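Local coordinates for protein beta-L-arabinobiosidase (Bacteroides thetaiotaomicron, PDB 5MQR) that probably releases beta-L-arabinobiose from plant glycans as a gut bacterium breaks down pectin, and may also have sialidase activity, at residues F871-R876 / S880-E885; T734-N739 / S752-A757; S618-Y623 / D1075-G1080. All blocks are in the same frame, centred on the assembly; numbering follows the deposited sequence.

Contact 1: residues F871-R876 / S880-E885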
loop_
_atom_site.group_PDB
_atom_site.type_symbol
_atom_site.label_atom_id
_atom_site.label_comp_id
_atom_site.label_asym_id
_atom_site.label_seq_id
_atom_site.Cartn_x
_atom_site.Cartn_y
_atom_site.Cartn_z
ATOM N N PHE A 871 -26.093 25.803 -28.468
ATOM C CA PHE A 871 -24.907 25.056 -28.849
ATOM C C PHE A 871 -23.952 25.981 -29.620
ATOM O O PHE A 871 -24.398 26.830 -30.415
ATOM C CB PHE A 871 -25.302 23.866 -29.738
ATOM C CG PHE A 871 -24.352 22.730 -29.667
ATOM C CD1 PHE A 871 -24.415 21.823 -28.612
ATOM C CD2 PHE A 871 -23.366 22.580 -30.622
ATOM C CE1 PHE A 871 -23.511 20.772 -28.525
ATOM C CE2 PHE A 871 -22.464 21.530 -30.542
ATOM C CZ PHE A 871 -22.537 20.626 -29.493
ATOM N N PHE A 872 -22.654 25.836 -29.364
ATOM C CA PHE A 872 -21.640 26.596 -30.080
ATOM C C PHE A 872 -21.456 25.992 -31.443
ATOM O O PHE A 872 -21.231 24.796 -31.562
ATOM C CB PHE A 872 -20.294 26.583 -29.357
ATOM C CG PHE A 872 -20.275 27.408 -28.113
ATOM C CD1 PHE A 872 -20.247 28.785 -28.193
ATOM C CD2 PHE A 872 -20.267 26.804 -26.853
ATOM C CE1 PHE A 872 -20.227 29.552 -27.045
ATOM C CE2 PHE A 872 -20.229 27.573 -25.697
ATOM C CZ PHE A 872 -20.211 28.951 -25.798
ATOM N N GLU A 873 -21.549 26.827 -32.467
ATOM C CA GLU A 873 -21.538 26.366 -33.846
ATOM C C GLU A 873 -20.786 27.341 -34.753
ATOM O O GLU A 873 -20.611 28.520 -34.428
ATOM C CB GLU A 873 -22.974 26.187 -34.350
ATOM C CG GLU A 873 -23.778 25.140 -33.584
ATOM C CD GLU A 873 -25.199 24.955 -34.108
ATOM O OE1 GLU A 873 -25.547 25.549 -35.145
ATOM O OE2 GLU A 873 -25.974 24.189 -33.474
ATOM N N THR A 874 -20.351 26.803 -35.886
ATOM C CA THR A 874 -19.670 27.542 -36.929
ATOM C C THR A 874 -20.573 28.648 -37.441
ATOM O O THR A 874 -21.781 28.460 -37.567
ATOM C CB THR A 874 -19.340 26.622 -38.108
ATOM O OG1 THR A 874 -18.425 25.609 -37.678
ATOM C CG2 THR A 874 -18.720 27.399 -39.259
HETATM N N MSE A 875 -19.987 29.805 -37.683
HETATM C CA MSE A 875 -20.737 30.938 -38.220
HETATM C C MSE A 875 -20.282 31.009 -39.658
HETATM O O MSE A 875 -19.094 31.197 -39.938
HETATM C CB MSE A 875 -20.456 32.113 -37.272
HETATM C CG MSE A 875 -21.213 33.419 -37.486
HETATM SE SE MSE A 875 -23.190 33.223 -37.527
HETATM C CE MSE A 875 -23.720 32.575 -35.786
ATOM N N ARG A 876 -21.204 30.766 -40.585
ATOM C CA ARG A 876 -20.939 30.992 -42.013
ATOM C C ARG A 876 -21.018 32.504 -42.301
ATOM O O ARG A 876 -21.362 33.297 -41.417
ATOM C CB ARG A 876 -21.899 30.187 -42.913
ATOM C CG ARG A 876 -21.818 28.670 -42.719
ATOM C CD ARG A 876 -22.432 27.927 -43.898
ATOM N NE ARG A 876 -22.301 26.465 -43.797
ATOM C CZ ARG A 876 -23.304 25.580 -43.762
ATOM N NH1 ARG A 876 -24.582 25.948 -43.812
ATOM N NH2 ARG A 876 -23.021 24.289 -43.691
ATOM N N SER A 880 -25.610 31.217 -38.908
ATOM C CA SER A 880 -25.071 29.994 -38.314
ATOM C C SER A 880 -25.121 28.841 -39.305
ATOM O O SER A 880 -25.958 28.824 -40.201
ATOM C CB SER A 880 -25.848 29.604 -37.063
ATOM O OG SER A 880 -25.172 28.577 -36.375
ATOM N N ALA A 881 -24.218 27.886 -39.144
ATOM C CA ALA A 881 -24.249 26.673 -39.939
ATOM C C ALA A 881 -25.422 25.786 -39.554
ATOM O O ALA A 881 -25.770 24.903 -40.329
ATOM C CB ALA A 881 -22.951 25.905 -39.812
ATOM N N ASN A 882 -26.018 26.027 -38.379
ATOM C CA ASN A 882 -27.179 25.278 -37.903
ATOM C C ASN A 882 -26.937 23.780 -37.944
ATOM O O ASN A 882 -27.743 23.031 -38.503
ATOM C CB ASN A 882 -28.433 25.632 -38.704
ATOM C CG ASN A 882 -28.915 27.031 -38.428
ATOM O OD1 ASN A 882 -28.905 27.500 -37.285
ATOM N ND2 ASN A 882 -29.363 27.703 -39.468
ATOM N N VAL A 883 -25.788 23.380 -37.386
ATOM C CA VAL A 883 -25.438 21.992 -37.165
ATOM C C VAL A 883 -24.624 21.885 -35.877
ATOM O O VAL A 883 -23.638 22.608 -35.680
ATOM C CB VAL A 883 -24.686 21.384 -38.378
ATOM C CG1 VAL A 883 -23.415 22.146 -38.727
ATOM C CG2 VAL A 883 -24.402 19.900 -38.142
ATOM N N ARG A 884 -25.068 21.012 -34.983
ATOM C CA ARG A 884 -24.324 20.714 -33.778
ATOM C C ARG A 884 -23.223 19.718 -34.141
ATOM O O ARG A 884 -23.514 18.606 -34.637
ATOM C CB ARG A 884 -25.221 20.121 -32.700
ATOM C CG ARG A 884 -26.381 20.995 -32.254
ATOM C CD ARG A 884 -27.063 20.331 -31.073
ATOM N NE ARG A 884 -28.224 21.061 -30.570
ATOM C CZ ARG A 884 -29.427 21.102 -31.144
ATOM N NH1 ARG A 884 -29.672 20.468 -32.291
ATOM N NH2 ARG A 884 -30.394 21.803 -30.567
ATOM N N GLU A 885 -21.978 20.123 -33.910
ATOM C CA GLU A 885 -20.807 19.279 -34.198
ATOM C C GLU A 885 -19.975 19.097 -32.939
ATOM O O GLU A 885 -20.122 19.840 -31.982
ATOM C CB GLU A 885 -19.955 19.898 -35.318
ATOM C CG GLU A 885 -20.668 19.989 -36.663
ATOM C CD GLU A 885 -19.905 20.805 -37.697
ATOM O OE1 GLU A 885 -19.533 21.973 -37.423
ATOM O OE2 GLU A 885 -19.674 20.269 -38.799
HETATM O O HOH W 1 -20.936 22.767 -33.571
HETATM O O HOH W 2 -23.310 29.623 -34.929
HETATM O O HOH W 3 -21.019 23.778 -35.977
#
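Phe871 turns its CG anti to the backbone N (chi1 -153°), while Arg884 sends its CG anti to the carbonyl carbon and runs extended to NE; together these torsions lay the arginine's methylenes across the ring. In a CH-pi contact, Arg884 CB stands 3.9 Å from the centroid of the Phe871 ring, 20° off its normal. Glu885 O meets the same ring at its edge, 3.2 Å from Phe871 CE2. An alanine at Phe871 would probably take away the face on which the methylenes of Arg884 rest, leaving a gap there and at Glu885 O, with the guanidinium still tied to Glu926 by a salt bridge. In this MGH1-like glycoside hydrolase domain the chain leaves strand 871-872, reverses over three residues and comes back beside itself. A single beta bridge, Met875 with Ser880, marks the reversal, and next to it Ala881 N gives a nearly straight bond to Thr874 O (3.0 Å, 163°). Farther along, one water accepts from Glu885 N (2.9 Å) and can donate to Phe872 O; another accepts from Thr874 N and can donate to Val883 O or Glu885 OE1. Glu873 OE1 receives a weak bond from Val883 N at 3.1 Å; its OE2 is hydrogen-bonded to His869 ND1. On the guanidinium of Arg876, Ala881 CB sits over the centre of one face, 4.0 Å above the plane, while Arg876 NE is bonded to Ser810 O.

Contact 2: residues T734-N739 / S752-A757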
loop_
_atom_site.group_PDB
_atom_site.type_symbol
_atom_site.label_atom_id
_atom_site.label_comp_id
_atom_site.label_asym_id
_atom_site.label_seq_id
_atom_site.Cartn_x
_atom_site.Cartn_y
_atom_site.Cartn_z
ATOM N N THR A 734 12.185 20.908 -32.539
ATOM C CA THR A 734 12.205 20.539 -33.950
ATOM C C THR A 734 11.124 21.297 -34.755
ATOM O O THR A 734 11.415 21.820 -35.829
ATOM C CB THR A 734 12.037 19.021 -34.092
ATOM O OG1 THR A 734 13.208 18.365 -33.585
ATOM C CG2 THR A 734 11.805 18.621 -35.528
ATOM N N TRP A 735 9.897 21.360 -34.223
ATOM C CA TRP A 735 8.824 22.132 -34.855
ATOM C C TRP A 735 9.171 23.609 -34.968
ATOM O O TRP A 735 8.917 24.203 -36.018
ATOM C CB TRP A 735 7.466 21.979 -34.138
ATOM C CG TRP A 735 6.701 20.789 -34.543
ATOM C CD1 TRP A 735 6.414 19.706 -33.773
ATOM C CD2 TRP A 735 6.129 20.534 -35.828
ATOM N NE1 TRP A 735 5.693 18.791 -34.492
ATOM C CE2 TRP A 735 5.518 19.267 -35.767
ATOM C CE3 TRP A 735 6.073 21.248 -37.021
ATOM C CZ2 TRP A 735 4.843 18.710 -36.855
ATOM C CZ3 TRP A 735 5.416 20.689 -38.104
ATOM C CH2 TRP A 735 4.795 19.444 -38.005
ATOM N N TYR A 736 9.745 24.193 -33.916
ATOM C CA TYR A 736 9.906 25.664 -33.861
ATOM C C TYR A 736 11.264 26.185 -34.333
ATOM O O TYR A 736 11.383 27.358 -34.697
ATOM C CB TYR A 736 9.585 26.195 -32.463
ATOM C CG TYR A 736 8.109 26.130 -32.156
ATOM C CD1 TYR A 736 7.543 24.995 -31.579
ATOM C CD2 TYR A 736 7.265 27.200 -32.454
ATOM C CE1 TYR A 736 6.178 24.926 -31.307
ATOM C CE2 TYR A 736 5.902 27.138 -32.191
ATOM C CZ TYR A 736 5.364 26.004 -31.606
ATOM O OH TYR A 736 4.026 25.938 -31.342
ATOM N N ARG A 737 12.282 25.328 -34.310
ATOM C CA ARG A 737 13.638 25.730 -34.672
ATOM C C ARG A 737 14.320 24.784 -35.648
ATOM O O ARG A 737 15.486 24.964 -35.960
ATOM C CB ARG A 737 14.470 25.846 -33.399
ATOM C CG ARG A 737 13.961 26.936 -32.472
ATOM C CD ARG A 737 14.333 26.673 -31.042
ATOM N NE ARG A 737 13.652 27.603 -30.147
ATOM C CZ ARG A 737 13.918 27.750 -28.850
ATOM N NH1 ARG A 737 14.849 27.015 -28.261
ATOM N NH2 ARG A 737 13.243 28.646 -28.140
ATOM N N GLY A 738 13.598 23.805 -36.170
ATOM C CA GLY A 738 14.233 22.752 -36.942
ATOM C C GLY A 738 14.346 23.028 -38.420
ATOM O O GLY A 738 14.771 22.154 -39.148
ATOM N N ASN A 739 13.959 24.220 -38.864
ATOM C CA ASN A 739 13.998 24.614 -40.272
ATOM C C ASN A 739 14.964 25.807 -40.428
ATOM O O ASN A 739 14.541 26.968 -40.422
ATOM C CB ASN A 739 12.574 24.962 -40.730
ATOM C CG ASN A 739 12.516 25.538 -42.141
ATOM O OD1 ASN A 739 13.364 25.258 -42.980
ATOM N ND2 ASN A 739 11.497 26.341 -42.402
ATOM N N SER A 752 -3.689 25.756 -34.707
ATOM C CA SER A 752 -2.790 25.492 -33.579
ATOM C C SER A 752 -3.371 25.905 -32.231
ATOM O O SER A 752 -3.851 27.047 -32.089
ATOM C CB SER A 752 -1.471 26.243 -33.792
ATOM O OG SER A 752 -0.666 26.151 -32.636
ATOM N N TRP A 753 -3.299 24.989 -31.255
ATOM C CA TRP A 753 -3.427 25.343 -29.831
ATOM C C TRP A 753 -2.123 25.124 -29.093
ATOM O O TRP A 753 -2.105 24.857 -27.901
ATOM C CB TRP A 753 -4.623 24.665 -29.147
ATOM C CG TRP A 753 -4.604 23.191 -28.865
ATOM C CD1 TRP A 753 -4.226 22.607 -27.722
ATOM C CD2 TRP A 753 -5.061 22.133 -29.719
ATOM N NE1 TRP A 753 -4.381 21.257 -27.793
ATOM C CE2 TRP A 753 -4.909 20.936 -29.009
ATOM C CE3 TRP A 753 -5.599 22.085 -31.003
ATOM C CZ2 TRP A 753 -5.252 19.696 -29.543
ATOM C CZ3 TRP A 753 -5.946 20.851 -31.535
ATOM C CH2 TRP A 753 -5.762 19.674 -30.812
ATOM N N ASN A 754 -1.011 25.362 -29.774
ATOM C CA ASN A 754 0.288 24.964 -29.238
ATOM C C ASN A 754 0.810 25.777 -28.079
ATOM O O ASN A 754 1.574 25.239 -27.269
ATOM C CB ASN A 754 1.333 24.914 -30.337
ATOM C CG ASN A 754 1.056 23.818 -31.336
ATOM O OD1 ASN A 754 0.361 22.826 -31.044
ATOM N ND2 ASN A 754 1.559 24.004 -32.541
ATOM N N ALA A 755 0.420 27.045 -27.981
ATOM C CA ALA A 755 0.831 27.805 -26.806
ATOM C C ALA A 755 0.131 27.255 -25.574
ATOM O O ALA A 755 0.770 27.048 -24.548
ATOM C CB ALA A 755 0.578 29.284 -26.964
ATOM N N ASP A 756 -1.164 26.970 -25.682
ATOM C CA ASP A 756 -1.874 26.245 -24.598
ATOM C C ASP A 756 -1.213 24.929 -24.262
ATOM O O ASP A 756 -1.068 24.629 -23.102
ATOM C CB ASP A 756 -3.341 26.004 -24.933
ATOM C CG ASP A 756 -4.014 25.047 -23.996
ATOM O OD1 ASP A 756 -4.547 25.502 -22.957
ATOM O OD2 ASP A 756 -4.025 23.836 -24.332
ATOM N N ALA A 757 -0.829 24.152 -25.271
ATOM C CA ALA A 757 -0.171 22.868 -25.045
ATOM C C ALA A 757 1.204 22.990 -24.370
ATOM O O ALA A 757 1.526 22.180 -23.519
ATOM C CB ALA A 757 -0.069 22.064 -26.344
#
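The Tyr736 ring meets Asn754 at its edge: Asn754 CB lies near the ring plane, and nothing of 752-757 covers either ring face. Helix 768-788 supplies neighbours to the same ring through Met774, Asp777 and Leu778. Ring and amide planes stand 78° apart, so the carboxamide is turned steeply against the ring instead of stacking on it. All of the touching falls on the phenol oxygen. Tyr736 OH is 3.1 Å from Asn754 CB, and Asn754 ND2 offers it a weak bond at 3.4 Å, bent to 130°. Both side chains start out toward the other segment, with CG anti to the carbonyl carbon, until the phenol oxygen meets Asn754, yet just 70 Å² of surface is buried. The stronger polar partner of Tyr736 OH is Glu781 OE1, whose other oxygen, OE2, is bonded to Ser752 OG; one carboxylate thus bridges Tyr736 of helix 726-737 and Ser752, just ahead of helix 754-765. Ser752 OG in turn accepts from Asn754 N (3.0 Å, 157°), an ST turn at the point where helix 754-765 begins. Trp753 holds the N-cap position there, and Ala757 N bonds to Trp753 O at 3.0 Å. The C-terminal part of helix 726-737 and the N-terminal end of helix 754-765 are thereby linked by polar side chains around the carboxylate of Glu781, consistent with the packing of neighbouring helices in the (alpha/alpha)6 barrel of six-hairpin glycosidases.

Contact 3: residues S618-Y623 / D1075-G1080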
loop_
_atom_site.group_PDB
_atom_site.type_symbol
_atom_site.label_atom_id
_atom_site.label_comp_id
_atom_site.label_asym_id
_atom_site.label_seq_id
_atom_site.Cartn_x
_atom_site.Cartn_y
_atom_site.Cartn_z
ATOM N N SER A 618 8.646 4.435 -8.677
ATOM C CA SER A 618 7.305 3.885 -8.482
ATOM C C SER A 618 7.174 3.290 -7.085
ATOM O O SER A 618 7.937 2.443 -6.714
ATOM C CB SER A 618 7.025 2.798 -9.515
ATOM O OG SER A 618 5.632 2.487 -9.588
ATOM N N ALA A 619 6.182 3.725 -6.321
ATOM C CA ALA A 619 6.075 3.360 -4.907
ATOM C C ALA A 619 5.398 2.003 -4.638
ATOM O O ALA A 619 5.759 1.336 -3.684
ATOM C CB ALA A 619 5.345 4.478 -4.152
ATOM N N PHE A 620 4.391 1.646 -5.432
ATOM C CA PHE A 620 3.623 0.410 -5.270
ATOM C C PHE A 620 3.736 -0.480 -6.509
ATOM O O PHE A 620 4.055 -1.672 -6.386
ATOM C CB PHE A 620 2.160 0.723 -4.946
ATOM C CG PHE A 620 1.977 1.394 -3.626
ATOM C CD1 PHE A 620 2.277 2.758 -3.470
ATOM C CD2 PHE A 620 1.555 0.673 -2.514
ATOM C CE1 PHE A 620 2.144 3.389 -2.246
ATOM C CE2 PHE A 620 1.425 1.298 -1.285
ATOM C CZ PHE A 620 1.730 2.657 -1.155
ATOM N N LEU A 621 3.532 0.072 -7.704
ATOM C CA LEU A 621 3.593 -0.738 -8.923
ATOM C C LEU A 621 5.018 -0.896 -9.430
ATOM O O LEU A 621 5.855 -0.001 -9.254
ATOM C CB LEU A 621 2.725 -0.103 -10.026
ATOM C CG LEU A 621 1.257 0.160 -9.644
ATOM C CD1 LEU A 621 0.497 0.762 -10.817
ATOM C CD2 LEU A 621 0.557 -1.100 -9.137
ATOM N N LYS A 622 5.279 -2.039 -10.066
ATOM C CA LYS A 622 6.569 -2.330 -10.658
ATOM C C LYS A 622 6.411 -2.729 -12.116
ATOM O O LYS A 622 5.488 -3.463 -12.486
ATOM C CB LYS A 622 7.270 -3.446 -9.872
ATOM C CG LYS A 622 7.591 -3.090 -8.399
ATOM C CD LYS A 622 8.652 -1.995 -8.287
ATOM C CE LYS A 622 8.421 -1.019 -7.114
ATOM N NZ LYS A 622 9.549 -0.005 -7.033
ATOM N N TYR A 623 7.325 -2.232 -12.946
ATOM C CA TYR A 623 7.235 -2.437 -14.370
ATOM C C TYR A 623 7.255 -3.921 -14.720
ATOM O O TYR A 623 6.533 -4.331 -15.621
ATOM C CB TYR A 623 8.322 -1.671 -15.147
ATOM C CG TYR A 623 8.149 -1.899 -16.628
ATOM C CD1 TYR A 623 7.109 -1.286 -17.307
ATOM C CD2 TYR A 623 8.949 -2.825 -17.328
ATOM C CE1 TYR A 623 6.872 -1.556 -18.648
ATOM C CE2 TYR A 623 8.730 -3.074 -18.690
ATOM C CZ TYR A 623 7.680 -2.426 -19.334
ATOM O OH TYR A 623 7.374 -2.655 -20.654
ATOM N N ASP A 1075 -7.007 -4.255 0.691
ATOM C CA ASP A 1075 -6.208 -5.470 0.491
ATOM C C ASP A 1075 -5.428 -5.524 -0.826
ATOM O O ASP A 1075 -4.645 -6.434 -1.029
ATOM C CB ASP A 1075 -7.044 -6.750 0.679
ATOM C CG ASP A 1075 -8.161 -6.880 -0.335
ATOM O OD1 ASP A 1075 -8.740 -5.840 -0.763
ATOM O OD2 ASP A 1075 -8.473 -8.037 -0.684
ATOM N N ARG A 1076 -5.603 -4.546 -1.700
ATOM C CA ARG A 1076 -4.786 -4.516 -2.911
ATOM C C ARG A 1076 -3.396 -3.965 -2.636
ATOM O O ARG A 1076 -2.429 -4.512 -3.146
ATOM C CB ARG A 1076 -5.470 -3.696 -4.039
ATOM C CG ARG A 1076 -4.718 -3.688 -5.364
ATOM C CD ARG A 1076 -4.717 -5.051 -6.009
ATOM N NE ARG A 1076 -4.060 -5.085 -7.315
ATOM C CZ ARG A 1076 -3.930 -6.199 -8.041
ATOM N NH1 ARG A 1076 -4.446 -7.356 -7.603
ATOM N NH2 ARG A 1076 -3.320 -6.163 -9.217
ATOM N N TYR A 1077 -3.316 -2.867 -1.884
ATOM C CA TYR A 1077 -2.027 -2.178 -1.579
ATOM C C TYR A 1077 -1.589 -2.247 -0.113
ATOM O O TYR A 1077 -0.448 -1.919 0.173
ATOM C CB TYR A 1077 -2.047 -0.715 -2.062
ATOM C CG TYR A 1077 -2.532 -0.665 -3.484
ATOM C CD1 TYR A 1077 -1.725 -1.120 -4.524
ATOM C CD2 TYR A 1077 -3.821 -0.266 -3.790
ATOM C CE1 TYR A 1077 -2.175 -1.120 -5.837
ATOM C CE2 TYR A 1077 -4.277 -0.259 -5.102
ATOM C CZ TYR A 1077 -3.454 -0.689 -6.122
ATOM O OH TYR A 1077 -3.920 -0.737 -7.415
ATOM N N HIS A 1078 -2.484 -2.659 0.793
ATOM C CA HIS A 1078 -2.167 -2.789 2.234
ATOM C C HIS A 1078 -1.521 -1.504 2.774
ATOM O O HIS A 1078 -0.463 -1.546 3.400
ATOM C CB HIS A 1078 -1.276 -4.017 2.487
ATOM C CG HIS A 1078 -1.950 -5.319 2.192
ATOM N ND1 HIS A 1078 -1.632 -6.094 1.097
ATOM C CD2 HIS A 1078 -2.942 -5.973 2.835
ATOM C CE1 HIS A 1078 -2.397 -7.171 1.077
ATOM N NE2 HIS A 1078 -3.199 -7.124 2.127
ATOM N N CYS A 1079 -2.131 -0.357 2.468
ATOM C CA CYS A 1079 -1.710 0.913 3.037
ATOM C C CYS A 1079 -2.920 1.685 3.550
ATOM O O CYS A 1079 -2.852 2.898 3.690
ATOM C CB CYS A 1079 -0.934 1.726 1.994
ATOM S SG CYS A 1079 -2.003 2.281 0.635
ATOM N N GLY A 1080 -4.020 0.982 3.837
ATOM C CA GLY A 1080 -5.263 1.632 4.279
ATOM C C GLY A 1080 -6.358 1.655 3.224
ATOM O O GLY A 1080 -6.107 1.427 2.045
#
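Apolar touching carries most of this contact, with the CD2-CE2 side of Phe620 turned to both Tyr1077 CB and Cys1079 SG. Phe620 CD2 rests 3.9 Å from Tyr1077 CB, an oblique approach, while Leu621 comes in at the edge of the tyrosine ring, its CD2 4.3 Å from Tyr1077 CE1. Sulfur adds a second kind of interaction. Cys1079 SG lies 4.9 Å from the centroid of the Phe620 ring and 51° off its normal, an oblique sulfur-aromatic contact; the torsion that sets it there (chi1 68°) puts SG between the backbone N and the carbonyl carbon. The hydrogen bonds lie within the loop 618-623 or run to the neighbouring sheet. Lys622 NZ folds back onto Ser618 O at 2.9 Å, and Ser618 OG donates to Leu621 O, so two bonds draw 618-623 together into a loop. Asp1057 of strand 1053-1061 accepts from the backbone N of Ala619, Phe620 and Leu621. On the other segment, Tyr1077 OH is bonded to Glu662, which also pairs with Arg1076, while Arg1076 CG lies over the rim of one face of the tyrosine ring. Residues 1075-1080 connect strands 1064-1071 and 1082-1087 of the five-stranded C-terminal sheet, and 618-623 precedes helix 627-636. The two loops thus meet through van der Waals contact without directional bonds between them, and polar bonds to the sheet hold each loop separately.

Contacts 1 and 2 are both buried and share the MGH1-like domain, with centres 29 Å apart and nearest atoms about 14 Å apart, but they hold different elements. Contact 1 joins the arms of one tight reversal across 561 Å², using one backbone bond, waters and an aromatic face. Contact 2 is a small polar meeting of two helices. Contact 3 is partly buried although its centre lies about 4 Å from the centre of the chain, against 50 and 41 Å for contacts 1 and 2; it brings together loops with 451 residues between them, and both other contacts fall within that interval. Its chemistry is the least polar of the three.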